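Local coordinates for coenzyme F420-dependent N(5),N(10)-methenyltetrahydromethanopterin reductase-related protein (Desulfurobacterium thermolithotrophum DSM 11699, PDB 6HUZ) that binds the iron-guanylylpyridinol cofactor and uses tetrahydrofolate derivatives as substrates, as a bacterial paralog of [Fe]-hydrogenase, at residues L104-T115 / E135-H146. Numbering follows the deposited sequence.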
# COMPACT_ATOMS: atom_id res chain seq x y z
N LEU A 104 -16.38 32.42 4.67
CA LEU A 104 -15.23 32.76 5.51
C LEU A 104 -15.29 34.15 6.22
O LEU A 104 -14.99 34.22 7.40
CB LEU A 104 -13.95 32.63 4.66
CG LEU A 104 -12.63 32.59 5.38
CD1 LEU A 104 -12.50 31.33 6.21
CD2 LEU A 104 -11.49 32.64 4.39
N PRO A 105 -15.68 35.26 5.57
CA PRO A 105 -15.71 36.55 6.29
C PRO A 105 -16.88 36.73 7.25
O PRO A 105 -16.87 37.68 8.04
CB PRO A 105 -15.80 37.61 5.18
CG PRO A 105 -16.08 36.88 3.92
CD PRO A 105 -16.09 35.41 4.15
N TYR A 106 -17.90 35.85 7.18
CA TYR A 106 -19.11 35.97 8.01
C TYR A 106 -19.18 35.06 9.23
O TYR A 106 -20.00 35.32 10.09
CB TYR A 106 -20.31 35.69 7.12
CG TYR A 106 -20.39 36.61 5.93
CD1 TYR A 106 -21.03 37.84 6.02
CD2 TYR A 106 -19.84 36.25 4.70
CE1 TYR A 106 -21.13 38.69 4.92
CE2 TYR A 106 -19.94 37.09 3.59
CZ TYR A 106 -20.59 38.31 3.71
OH TYR A 106 -20.71 39.18 2.65
N LEU A 107 -18.36 34.00 9.30
CA LEU A 107 -18.41 33.08 10.44
C LEU A 107 -18.05 33.82 11.72
O LEU A 107 -17.30 34.79 11.67
CB LEU A 107 -17.49 31.86 10.20
CG LEU A 107 -17.91 30.97 9.03
CD1 LEU A 107 -16.76 30.01 8.59
CD2 LEU A 107 -19.18 30.21 9.33
N VAL A 108 -18.61 33.40 12.87
CA VAL A 108 -18.34 34.07 14.14
C VAL A 108 -16.90 33.89 14.54
O VAL A 108 -16.24 32.95 14.08
CB VAL A 108 -19.28 33.61 15.30
CG1 VAL A 108 -20.74 33.71 14.89
CG2 VAL A 108 -18.93 32.22 15.81
N GLU A 109 -16.39 34.78 15.39
CA GLU A 109 -15.00 34.64 15.82
C GLU A 109 -14.78 33.23 16.42
O GLU A 109 -15.65 32.72 17.13
CB GLU A 109 -14.63 35.75 16.82
CG GLU A 109 -13.13 35.84 17.10
CD GLU A 109 -12.32 36.61 16.08
OE1 GLU A 109 -12.92 37.18 15.14
OE2 GLU A 109 -11.07 36.65 16.22
N ASN A 110 -13.63 32.60 16.10
CA ASN A 110 -13.21 31.26 16.53
C ASN A 110 -14.09 30.13 15.97
O ASN A 110 -14.08 29.04 16.51
CB ASN A 110 -13.11 31.18 18.05
CG ASN A 110 -12.22 32.25 18.64
OD1 ASN A 110 -11.07 32.44 18.23
ND2 ASN A 110 -12.72 32.97 19.62
N ALA A 111 -14.84 30.38 14.88
CA ALA A 111 -15.66 29.33 14.28
C ALA A 111 -14.73 28.25 13.69
O ALA A 111 -13.57 28.53 13.42
CB ALA A 111 -16.50 29.90 13.15
N VAL A 112 -15.25 27.02 13.47
CA VAL A 112 -14.45 25.93 12.87
C VAL A 112 -15.20 25.47 11.61
O VAL A 112 -16.41 25.29 11.65
CB VAL A 112 -14.12 24.76 13.85
CG1 VAL A 112 -15.37 24.23 14.54
CG2 VAL A 112 -13.32 23.62 13.17
N ILE A 113 -14.47 25.30 10.48
CA ILE A 113 -15.03 24.84 9.22
C ILE A 113 -14.68 23.35 9.15
O ILE A 113 -13.52 23.00 9.35
CB ILE A 113 -14.40 25.63 8.02
CG1 ILE A 113 -14.99 27.05 7.95
CG2 ILE A 113 -14.59 24.88 6.71
CD1 ILE A 113 -14.24 28.00 7.02
N CYS A 114 -15.67 22.47 8.87
CA CYS A 114 -15.46 21.03 8.80
C CYS A 114 -15.79 20.49 7.45
O CYS A 114 -16.84 20.82 6.92
CB CYS A 114 -16.30 20.30 9.85
SG CYS A 114 -15.96 20.80 11.54
N THR A 115 -14.91 19.60 6.91
CA THR A 115 -15.24 18.99 5.63
C THR A 115 -15.80 17.62 5.97
O THR A 115 -15.72 17.18 7.13
CB THR A 115 -14.06 18.95 4.69
OG1 THR A 115 -12.95 18.28 5.32
CG2 THR A 115 -13.68 20.35 4.19
N GLU A 135 -8.69 38.38 4.81
CA GLU A 135 -9.85 38.66 5.67
C GLU A 135 -9.51 38.65 7.16
O GLU A 135 -10.41 38.80 7.98
CB GLU A 135 -10.95 37.62 5.37
CG GLU A 135 -11.38 37.56 3.91
CD GLU A 135 -12.20 38.76 3.44
OE1 GLU A 135 -12.40 38.91 2.21
OE2 GLU A 135 -12.66 39.54 4.31
N GLY A 136 -8.23 38.45 7.50
CA GLY A 136 -7.78 38.42 8.89
C GLY A 136 -8.48 37.36 9.73
O GLY A 136 -8.76 37.60 10.92
N ARG A 137 -8.76 36.19 9.12
CA ARG A 137 -9.46 35.06 9.77
C ARG A 137 -8.54 33.96 10.30
O ARG A 137 -8.87 32.77 10.20
CB ARG A 137 -10.50 34.47 8.79
CG ARG A 137 -11.72 35.40 8.53
CD ARG A 137 -12.15 36.30 9.69
NE ARG A 137 -12.61 35.57 10.87
CZ ARG A 137 -13.86 35.15 11.07
NH1 ARG A 137 -14.79 35.36 10.15
NH2 ARG A 137 -14.18 34.51 12.18
N GLU A 138 -7.42 34.34 10.90
CA GLU A 138 -6.48 33.36 11.46
C GLU A 138 -7.08 32.66 12.68
O GLU A 138 -6.48 31.72 13.19
CB GLU A 138 -5.17 34.05 11.86
CG GLU A 138 -4.37 34.54 10.68
CD GLU A 138 -4.81 35.87 10.10
OE1 GLU A 138 -5.77 36.48 10.63
OE2 GLU A 138 -4.17 36.31 9.12
N ASP A 139 -8.24 33.12 13.14
CA ASP A 139 -8.93 32.53 14.28
C ASP A 139 -9.77 31.34 13.83
O ASP A 139 -10.14 30.50 14.64
CB ASP A 139 -9.86 33.58 14.91
CG ASP A 139 -10.97 34.02 13.97
OD1 ASP A 139 -10.66 34.62 12.92
OD2 ASP A 139 -12.14 33.75 14.29
N ILE A 140 -10.11 31.28 12.54
CA ILE A 140 -10.92 30.18 12.05
C ILE A 140 -10.17 28.86 12.08
O ILE A 140 -9.03 28.77 11.62
CB ILE A 140 -11.50 30.47 10.64
CG1 ILE A 140 -12.47 31.68 10.74
CG2 ILE A 140 -12.20 29.22 10.09
CD1 ILE A 140 -13.55 31.71 9.73
N GLY A 141 -10.85 27.85 12.62
CA GLY A 141 -10.33 26.50 12.74
C GLY A 141 -10.77 25.61 11.59
O GLY A 141 -11.80 25.83 10.98
N PHE A 142 -9.97 24.59 11.30
CA PHE A 142 -10.25 23.63 10.22
C PHE A 142 -10.17 22.23 10.73
O PHE A 142 -9.15 21.85 11.29
CB PHE A 142 -9.24 23.80 9.08
CG PHE A 142 -9.47 25.12 8.39
CD1 PHE A 142 -8.87 26.27 8.87
CD2 PHE A 142 -10.33 25.21 7.31
CE1 PHE A 142 -9.09 27.48 8.24
CE2 PHE A 142 -10.55 26.43 6.70
CZ PHE A 142 -9.94 27.55 7.17
N SER A 143 -11.23 21.45 10.55
CA SER A 143 -11.26 20.06 11.01
C SER A 143 -12.29 19.31 10.18
O SER A 143 -12.56 19.72 9.05
CB SER A 143 -11.60 20.01 12.49
OG SER A 143 -11.55 18.69 13.02
N THR A 144 -12.86 18.22 10.71
CA THR A 144 -13.83 17.42 9.95
C THR A 144 -14.91 16.84 10.83
O THR A 144 -14.75 16.69 12.04
CB THR A 144 -13.13 16.13 9.28
OG1 THR A 144 -12.66 15.18 10.27
CG2 THR A 144 -11.96 16.45 8.34
N MET A 145 -16.03 16.49 10.19
CA MET A 145 -17.14 15.81 10.84
C MET A 145 -17.45 14.74 9.81
O MET A 145 -18.54 14.71 9.24
CB MET A 145 -18.32 16.76 11.15
CG MET A 145 -18.11 17.57 12.45
SD MET A 145 -18.02 16.63 14.00
CE MET A 145 -19.65 16.15 14.22
N HIS A 146 -16.45 13.87 9.55
CA HIS A 146 -16.56 12.81 8.56
C HIS A 146 -17.40 11.67 9.15
O HIS A 146 -16.99 11.03 10.11
CB HIS A 146 -15.17 12.33 8.14
CG HIS A 146 -15.18 11.52 6.89
ND1 HIS A 146 -16.13 10.54 6.69
CD2 HIS A 146 -14.35 11.56 5.82
CE1 HIS A 146 -15.84 9.99 5.52
NE2 HIS A 146 -14.79 10.59 4.95
O HOH W 1 -10.35 37.43 13.47
O HOH W 2 -9.73 30.33 17.34
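Asp139 OD2 is gripped by two donors. Across the contact, Asn110 N reaches the anti lone pair of Asp139 OD2 at 2.6 Å, in a nearly straight bond. On the syn side, Arg137 NH2 donates to Asp139 OD2 at 3.0 Å. Arg137 NE takes the other carboxylate oxygen, OD1, which completes a side-on salt bridge within 135-146. The outer end of the same guanidinium holds the loop of 104-115. Arg137 NH1 and NH2 both donate to Leu107 O, from one face of that carbonyl, with NH1 at 3.0 Å. NH2 also makes a weak bond to Val108 O. The arginine chain bends at chi2 and chi3 (-32° and -63°), which folds the guanidinium back between Asp139 and the Leu107 carbonyl. Ile140 CD1 lies 3.6 Å above the centre of the Arg137 guanidinium plane and also touches the ends of Leu104 and Leu107. With an alanine in place of Arg137, the Asp139 carboxylate would probably lose its countercharge and the Leu107 carbonyl both its donors.

The Glu109 carboxylate stacks almost parallel on that of Asp139, an arrangement of like charges. A water bridges Glu109 OE2 and Asp139 OD1, and the nearby arginine probably eases the repulsion.

Beyond the type II turn Val108-Ala111 and the type I turn Arg137-Ile140, strands 112-115 and 141-144 pair in parallel. The ladder runs from Gly141 N to Ala111 O (2.9 Å) as far as Met145 N to Thr115 O. Ile113 CD1 packs 4.0 Å from Phe142 CE2, the two side chains pointing the same way.

Past the end of strand 141-144, His146 touches the iron-guanylylpyridinol cofactor. The pair forms one margin of the parallel Rossmann-like sheet, with strand 84-87 on the far side of 112-115. Helix 121-127 packs on Thr115 and Phe142, and helix 174-186 on Val112, Cys114 and Ser143.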